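Local coordinates for transcriptional regulator of the TetR/AcrR family (Thermobifida fusca YX, PDB 3DCF), which probably binds operator DNA through an N-terminal helix-turn-helix and regulates transcription, as other TetR-family repressors do, at residues A[106-109]-A[110-114]. Residues are numbered along the deposited sequence; the frame is centred on the assembly and turned at random.
Sequences ERIH and ALLVE
Four successive i to i+4 hydrogen bonds, from the amides of A110, L111, L112 and V113 to the carbonyls of E106, R107, I108 and H109, run through this continuous alpha-helical segment; the shortest is L111 N to R107 O at 2.9 Å. One turn apart, H109 and V113 make the main side-chain contact, a CH-pi interaction. V113 CG2 lies 4.1 Å from the centroid of the H109 ring, over one face but offset toward the rim, with NE2 the ring atom nearest the methyl at 3.8 Å. With CG anti to the backbone N (chi1 174°), the imidazole stands out from the helix, and V113 CG2, lying beside its own backbone N, reaches back over it. The same methyl also packs 3.4 Å from H109 O, the carbonyl that accepts the V113 amide. Replacing H109 by an alanine removes the ring, which is likely to leave V113 CG2 without its aromatic cover and to open a gap beside T207 and L211. A quarter-turn round the helix, I108 CG2 meets L112 CD1 at 4.2 Å, a looser apolar contact, while L111 CG rests 3.2 Å from R107 O. R107 itself turns its guanidinium back toward the start of the helix, where it hydrogen-bonds to the carbonyls of A98 and G102. The segment belongs to helix 104-121 of the TetR-like C-terminal domain. L111 is buried against helices 75-98 and 138-164, I108 packs on M155 of the latter, and H109 and V113 face helix 199-212. Y214 of the second subunit packs on I108, H109 and L112, bringing this surface of the helix into the dimer interface.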
ATOM      1  N   GLU A 106      16.469   3.142  18.559  1.00 38.06           N
ATOM      2  CA  GLU A 106      15.810   2.102  19.389  1.00 37.41           C
ATOM      3  C   GLU A 106      14.292   2.323  19.422  1.00 36.47           C
ATOM      4  O   GLU A 106      13.522   1.358  19.302  1.00 36.56           O
ATOM      5  CB  GLU A 106      16.391   2.073  20.814  1.00 37.30           C
ATOM      6  CG  GLU A 106      17.812   1.492  20.858  1.00 38.86           C
ATOM      7  CD  GLU A 106      18.578   1.716  22.165  1.00 38.21           C
ATOM      8  OE1 GLU A 106      18.211   2.593  22.993  1.00 40.41           O
ATOM      9  OE2 GLU A 106      19.601   1.017  22.336  1.00 37.66           O
ATOM     10  N   ARG A 107      13.891   3.591  19.598  1.00 35.42           N
ATOM     11  CA  ARG A 107      12.480   4.021  19.555  1.00 35.74           C
ATOM     12  C   ARG A 107      11.860   3.792  18.164  1.00 35.04           C
ATOM     13  O   ARG A 107      10.731   3.308  18.081  1.00 34.89           O
ATOM     14  CB  ARG A 107      12.325   5.481  20.035  1.00 35.41           C
ATOM     15  CG  ARG A 107      12.411   5.619  21.577  1.00 37.82           C
ATOM     16  CD  ARG A 107      13.203   6.843  22.066  1.00 37.76           C
ATOM     17  NE  ARG A 107      12.598   8.154  21.840  1.00 40.50           N
ATOM     18  CZ  ARG A 107      13.269   9.322  21.820  1.00 40.27           C
ATOM     19  NH1 ARG A 107      14.599   9.399  21.960  1.00 36.95           N
ATOM     20  NH2 ARG A 107      12.602  10.457  21.620  1.00 43.27           N
ATOM     21  N   ILE A 108      12.603   4.114  17.095  1.00 34.86           N
ATOM     22  CA  ILE A 108      12.171   3.840  15.709  1.00 35.04           C
ATOM     23  C   ILE A 108      11.832   2.350  15.575  1.00 35.24           C
ATOM     24  O   ILE A 108      10.741   2.005  15.102  1.00 36.30           O
ATOM     25  CB  ILE A 108      13.253   4.252  14.656  1.00 35.19           C
ATOM     26  CG1 ILE A 108      13.222   5.765  14.394  1.00 35.18           C
ATOM     27  CG2 ILE A 108      13.059   3.519  13.325  1.00 34.78           C
ATOM     28  CD1 ILE A 108      12.095   6.236  13.512  1.00 36.80           C
ATOM     29  N   HIS A 109      12.744   1.486  16.028  1.00 34.48           N
ATOM     30  CA  HIS A 109      12.535   0.039  15.971  1.00 33.98           C
ATOM     31  C   HIS A 109      11.288  -0.402  16.748  1.00 34.76           C
ATOM     32  O   HIS A 109      10.454  -1.155  16.205  1.00 35.53           O
ATOM     33  CB  HIS A 109      13.773  -0.720  16.451  1.00 33.21           C
ATOM     34  CG  HIS A 109      13.571  -2.201  16.543  1.00 34.30           C
ATOM     35  ND1 HIS A 109      13.648  -3.036  15.446  1.00 35.43           N
ATOM     36  CD2 HIS A 109      13.276  -2.995  17.604  1.00 34.37           C
ATOM     37  CE1 HIS A 109      13.411  -4.282  15.828  1.00 36.69           C
ATOM     38  NE2 HIS A 109      13.186  -4.285  17.132  1.00 35.85           N
ATOM     39  N   ALA A 110      11.173   0.065  17.995  1.00 34.46           N
ATOM     40  CA  ALA A 110      10.013  -0.249  18.854  1.00 33.88           C
ATOM     41  C   ALA A 110       8.693   0.201  18.217  1.00 33.68           C
ATOM     42  O   ALA A 110       7.704  -0.517  18.307  1.00 34.65           O
ATOM     43  CB  ALA A 110      10.173   0.393  20.233  1.00 33.55           C
ATOM     44  N   LEU A 111       8.688   1.381  17.591  1.00 33.02           N
ATOM     45  CA  LEU A 111       7.497   1.918  16.890  1.00 33.10           C
ATOM     46  C   LEU A 111       7.042   1.035  15.715  1.00 32.51           C
ATOM     47  O   LEU A 111       5.838   0.836  15.536  1.00 32.33           O
ATOM     48  CB  LEU A 111       7.735   3.361  16.389  1.00 33.33           C
ATOM     49  CG  LEU A 111       7.839   4.497  17.420  1.00 33.89           C
ATOM     50  CD1 LEU A 111       8.385   5.778  16.752  1.00 30.70           C
ATOM     51  CD2 LEU A 111       6.498   4.740  18.100  1.00 32.38           C
ATOM     52  N   LEU A 112       8.000   0.512  14.940  1.00 32.18           N
ATOM     53  CA  LEU A 112       7.709  -0.375  13.794  1.00 32.32           C
ATOM     54  C   LEU A 112       7.125  -1.740  14.192  1.00 32.71           C
ATOM     55  O   LEU A 112       6.221  -2.252  13.512  1.00 32.11           O
ATOM     56  CB  LEU A 112       8.957  -0.565  12.917  1.00 31.89           C
ATOM     57  CG  LEU A 112       9.403   0.683  12.136  1.00 33.52           C
ATOM     58  CD1 LEU A 112      10.799   0.471  11.491  1.00 31.50           C
ATOM     59  CD2 LEU A 112       8.362   1.098  11.070  1.00 29.17           C
ATOM     60  N   VAL A 113       7.658  -2.334  15.269  1.00 33.42           N
ATOM     61  CA  VAL A 113       7.157  -3.621  15.815  1.00 33.00           C
ATOM     62  C   VAL A 113       5.716  -3.436  16.310  1.00 33.18           C
ATOM     63  O   VAL A 113       4.858  -4.283  16.071  1.00 32.90           O
ATOM     64  CB  VAL A 113       8.013  -4.132  17.014  1.00 33.20           C
ATOM     65  CG1 VAL A 113       7.381  -5.388  17.645  1.00 31.98           C
ATOM     66  CG2 VAL A 113       9.466  -4.393  16.594  1.00 31.16           C
ATOM     67  N   GLU A 114       5.485  -2.327  17.012  1.00 33.99           N
ATOM     68  CA  GLU A 114       4.156  -1.951  17.521  1.00 34.27           C
ATOM     69  C   GLU A 114       3.163  -1.678  16.384  1.00 33.59           C
ATOM     70  O   GLU A 114       2.043  -2.165  16.435  1.00 32.65           O
ATOM     71  CB  GLU A 114       4.274  -0.707  18.433  1.00 34.70           C
ATOM     72  CG  GLU A 114       2.958  -0.101  18.946  1.00 35.77           C
ATOM     73  CD  GLU A 114       2.030  -1.131  19.569  1.00 39.94           C
ATOM     74  OE1 GLU A 114       2.468  -1.908  20.438  1.00 43.32           O
ATOM     75  OE2 GLU A 114       0.858  -1.172  19.172  1.00 44.89           O
TER